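Local coordinates for protein salt-tolerant glutaminase (Micrococcus luteus, PDB 3AGD) that probably catalyses the hydrolysis of L-glutamine to L-glutamate and ammonium, as a salt-tolerant member of the glutaminase family, at residues S100-S105 and R175-L180; V13-A18 and C295-E300. One frame throughout, in Å; residues are numbered along the deposited sequence.

Both contacts are partly buried and each rests on three residues, but they lie well apart in space, with centres 42 Å from each other and nearest atoms about 25 Å apart. Contact 1 joins the loop between helices 80-84 and 114-123 to the end of helix 165-176, whereas contact 2 joins helix 4-16 to helix 289-301, so they share no secondary-structure element. In sequence, contact 1 is nested inside the loop that contact 2 closes. Both pair a buried leucine with an exposed glutamate, but the chemistry differs: in contact 2 the glutamate forms a salt bridge, while in contact 1 an aromatic ring packs against aliphatic carbon and Tyr177 bonds instead to Glu98.

Contact 1: residues S100-S105 and R175-L180; sequences SLEAES and RSYGVL
A Schellman motif ends helix 165-176, and Tyr177, just before its positive-phi residue Gly178, lays its ring against the loop at Leu101 and Glu102. Gly178 N bonds to Arg175 O and Val179 N to Leu174 O, closing the turn from which the ring projects. Leu101 CB sits over the ring's centre, 3.9 Å from the Tyr177 ring centroid and 12° off the normal, a CH-pi contact on one face. Leu101 CG lies beside its own backbone N (chi1 -53°), and from there CD1 reaches 3.9 Å from Tyr177 CD1; the Leu101 side chain also touches Met173 and Leu174 of helix 165-176. At the far end of the ring, Glu102 CG lies 3.3 Å from Tyr177 OH, and the Glu102 carboxylate is turned 72° from the ring plane. That carboxylate makes no hydrogen bond to the phenol; Tyr177 OH is instead hydrogen-bonded to Glu98 OE2. Leu101 O, 3.6 Å from Tyr177 CD2, is hydrogen-bonded to His106 ND1. The ring thus joins the helix end to the loop by dispersion over its face, while the bond to Glu98 anchors its polar end and probably limits how far the ring can shift.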
# COMPACT_ATOMS: atom_id res chain seq x y z
N SER A 100 24.98 -2.26 -15.91
CA SER A 100 23.67 -1.63 -15.76
C SER A 100 23.41 -0.56 -16.82
O SER A 100 22.27 -0.32 -17.21
CB SER A 100 23.53 -1.01 -14.36
OG SER A 100 24.42 0.08 -14.18
N LEU A 101 24.48 0.09 -17.28
CA LEU A 101 24.38 1.14 -18.29
C LEU A 101 24.52 0.60 -19.70
O LEU A 101 24.10 1.24 -20.67
CB LEU A 101 25.46 2.20 -18.06
CG LEU A 101 25.57 2.82 -16.68
CD1 LEU A 101 26.75 3.77 -16.65
CD2 LEU A 101 24.27 3.55 -16.34
N GLU A 102 25.13 -0.57 -19.83
CA GLU A 102 25.34 -1.18 -21.13
C GLU A 102 24.05 -1.73 -21.73
O GLU A 102 24.07 -2.33 -22.80
CB GLU A 102 26.38 -2.31 -21.05
CG GLU A 102 27.75 -1.84 -20.59
CD GLU A 102 28.80 -2.93 -20.72
OE1 GLU A 102 28.60 -4.03 -20.17
OE2 GLU A 102 29.84 -2.69 -21.38
N ALA A 103 22.94 -1.53 -21.04
CA ALA A 103 21.65 -1.99 -21.53
C ALA A 103 21.25 -1.12 -22.71
O ALA A 103 21.95 -0.17 -23.06
CB ALA A 103 20.60 -1.91 -20.44
N GLU A 104 20.11 -1.45 -23.31
CA GLU A 104 19.60 -0.70 -24.46
C GLU A 104 19.18 0.72 -24.10
O GLU A 104 19.20 1.61 -24.95
CB GLU A 104 18.42 -1.45 -25.07
CG GLU A 104 17.41 -1.96 -24.05
CD GLU A 104 16.76 -0.84 -23.24
OE1 GLU A 104 16.61 -1.01 -22.01
OE2 GLU A 104 16.41 0.20 -23.83
N SER A 105 18.80 0.92 -22.85
CA SER A 105 18.35 2.23 -22.39
C SER A 105 19.47 3.16 -21.93
O SER A 105 19.33 4.38 -22.00
CB SER A 105 17.33 2.04 -21.26
OG SER A 105 17.83 1.16 -20.26
N ARG A 175 28.57 10.13 -18.03
CA ARG A 175 28.77 10.99 -19.19
C ARG A 175 29.16 10.10 -20.37
O ARG A 175 28.70 10.28 -21.49
CB ARG A 175 29.91 12.00 -18.95
CG ARG A 175 29.51 13.27 -18.23
CD ARG A 175 30.73 14.11 -17.86
NE ARG A 175 31.59 14.37 -19.02
CZ ARG A 175 31.30 15.22 -19.99
NH1 ARG A 175 30.17 15.92 -19.95
NH2 ARG A 175 32.14 15.37 -21.01
N SER A 176 30.03 9.13 -20.07
CA SER A 176 30.53 8.17 -21.04
C SER A 176 29.39 7.49 -21.81
O SER A 176 29.53 7.18 -22.99
CB SER A 176 31.37 7.12 -20.32
OG SER A 176 31.86 6.14 -21.21
N TYR A 177 28.27 7.27 -21.13
CA TYR A 177 27.12 6.63 -21.77
C TYR A 177 26.01 7.60 -22.14
O TYR A 177 24.88 7.17 -22.39
CB TYR A 177 26.54 5.53 -20.86
CG TYR A 177 27.37 4.27 -20.81
CD1 TYR A 177 28.54 4.20 -20.05
CD2 TYR A 177 26.99 3.14 -21.54
CE1 TYR A 177 29.31 3.05 -20.02
CE2 TYR A 177 27.76 1.97 -21.51
CZ TYR A 177 28.92 1.94 -20.75
OH TYR A 177 29.68 0.80 -20.71
N GLY A 178 26.32 8.89 -22.15
CA GLY A 178 25.33 9.89 -22.51
C GLY A 178 24.24 10.19 -21.50
O GLY A 178 23.25 10.85 -21.82
N VAL A 179 24.39 9.72 -20.27
CA VAL A 179 23.39 9.97 -19.24
C VAL A 179 23.55 11.39 -18.68
O VAL A 179 22.57 12.01 -18.28
CB VAL A 179 23.49 8.94 -18.09
CG1 VAL A 179 22.51 9.29 -16.97
CG2 VAL A 179 23.19 7.55 -18.63
N LEU A 180 24.79 11.88 -18.66
CA LEU A 180 25.08 13.22 -18.18
C LEU A 180 25.66 14.02 -19.34
O LEU A 180 26.42 13.49 -20.15
CB LEU A 180 26.10 13.20 -17.05
CG LEU A 180 25.69 12.54 -15.73
CD1 LEU A 180 26.80 12.74 -14.71
CD2 LEU A 180 24.40 13.15 -15.22

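Contact 2: residues V13-A18 and C295-E300; sequences VTELGA and CRRLSE
Arg297 of helix 289-301 reaches across to Glu15 and Leu16, in the last turn of helix 4-16. Its CB points toward that helix, and CG leaves on the side of the backbone N, anti to the carbonyl carbon (chi1 -80°). Two further bends turn CD and NE toward helix 4-16, where the side chain also touches Leu12; NE forms a salt bridge with Asp301, one turn further along its own helix. Beyond CZ the two terminal nitrogens grip Glu15 end-on, one to each oxygen. NH2 donates to Glu15 OE1 at 3.2 Å, on the syn side but tilted out of the carboxylate plane, and NH1 donates to Glu15 OE2 at 3.0 Å, from above that plane. Both oxygens lie close to the guanidinium plane, yet the carboxylate is twisted 45° against it, so the pair is not coplanar. Leu16 CD2 comes to 4.0 Å from Arg297 NH1, setting an apolar methyl next to the charged tip. The guanidinium is held at its end by Glu15 and at NE by Asp301, which should restrict its rotation; the two acidic partners probably also stabilise its positive charge, and the bridge ties the N-terminal helix to helix 289-301.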
# COMPACT_ATOMS: atom_id res chain seq x y z
N VAL A 13 12.12 6.94 22.54
CA VAL A 13 13.42 7.60 22.52
C VAL A 13 14.21 7.22 23.77
O VAL A 13 15.39 6.88 23.69
CB VAL A 13 13.27 9.13 22.47
CG1 VAL A 13 14.63 9.80 22.63
CG2 VAL A 13 12.64 9.53 21.14
N THR A 14 13.55 7.27 24.93
CA THR A 14 14.20 6.92 26.19
C THR A 14 14.68 5.47 26.18
O THR A 14 15.79 5.18 26.62
CB THR A 14 13.24 7.10 27.39
OG1 THR A 14 12.93 8.49 27.54
CG2 THR A 14 13.89 6.59 28.67
N GLU A 15 13.83 4.57 25.69
CA GLU A 15 14.18 3.16 25.64
C GLU A 15 15.33 2.88 24.68
O GLU A 15 16.42 2.47 25.10
CB GLU A 15 12.97 2.32 25.22
CG GLU A 15 13.19 0.84 25.44
CD GLU A 15 12.09 -0.02 24.85
OE1 GLU A 15 10.91 0.38 24.91
OE2 GLU A 15 12.41 -1.11 24.34
N LEU A 16 15.10 3.10 23.39
CA LEU A 16 16.12 2.85 22.39
C LEU A 16 17.38 3.66 22.67
O LEU A 16 18.48 3.26 22.30
CB LEU A 16 15.60 3.17 20.99
CG LEU A 16 14.40 2.34 20.52
CD1 LEU A 16 14.13 2.61 19.04
CD2 LEU A 16 14.68 0.86 20.75
N GLY A 17 17.20 4.81 23.33
CA GLY A 17 18.32 5.66 23.64
C GLY A 17 19.22 5.15 24.76
O GLY A 17 20.20 5.80 25.12
N ALA A 18 18.89 3.98 25.31
CA ALA A 18 19.68 3.39 26.39
C ALA A 18 21.02 2.89 25.87
O ALA A 18 21.94 2.63 26.65
CB ALA A 18 18.91 2.26 27.04
N CYS A 295 12.09 2.85 13.21
CA CYS A 295 11.10 2.59 12.17
C CYS A 295 10.52 1.18 12.33
O CYS A 295 9.32 0.97 12.11
CB CYS A 295 11.72 2.76 10.78
SG CYS A 295 12.05 4.49 10.32
N ARG A 296 11.36 0.22 12.72
CA ARG A 296 10.90 -1.15 12.93
C ARG A 296 9.91 -1.18 14.09
O ARG A 296 8.89 -1.86 14.03
CB ARG A 296 12.08 -2.08 13.23
CG ARG A 296 13.05 -2.29 12.07
CD ARG A 296 14.16 -3.26 12.45
NE ARG A 296 15.22 -3.35 11.45
CZ ARG A 296 15.13 -4.00 10.30
NH1 ARG A 296 14.01 -4.64 9.96
NH2 ARG A 296 16.17 -4.03 9.48
N ARG A 297 10.21 -0.42 15.14
CA ARG A 297 9.32 -0.36 16.30
C ARG A 297 8.01 0.37 15.99
O ARG A 297 6.96 -0.02 16.47
CB ARG A 297 10.03 0.33 17.48
CG ARG A 297 10.99 -0.58 18.25
CD ARG A 297 10.22 -1.66 19.03
NE ARG A 297 9.47 -1.12 20.17
CZ ARG A 297 10.01 -0.86 21.36
NH1 ARG A 297 11.30 -1.09 21.58
NH2 ARG A 297 9.25 -0.37 22.34
N LEU A 298 8.08 1.42 15.18
CA LEU A 298 6.87 2.16 14.82
C LEU A 298 5.93 1.23 14.05
O LEU A 298 4.72 1.21 14.28
CB LEU A 298 7.20 3.37 13.96
CG LEU A 298 7.85 4.57 14.65
CD1 LEU A 298 8.19 5.63 13.61
CD2 LEU A 298 6.90 5.14 15.69
N SER A 299 6.51 0.45 13.14
CA SER A 299 5.74 -0.50 12.34
C SER A 299 5.10 -1.57 13.21
O SER A 299 3.91 -1.89 13.06
CB SER A 299 6.64 -1.15 11.29
OG SER A 299 6.01 -2.29 10.72
N GLU A 300 5.87 -2.14 14.13
CA GLU A 300 5.36 -3.18 15.01
C GLU A 300 4.41 -2.71 16.11
O GLU A 300 3.35 -3.32 16.31
CB GLU A 300 6.51 -3.96 15.66
CG GLU A 300 6.01 -5.04 16.61
CD GLU A 300 7.13 -5.89 17.18
OE1 GLU A 300 8.09 -5.31 17.75
OE2 GLU A 300 7.05 -7.13 17.07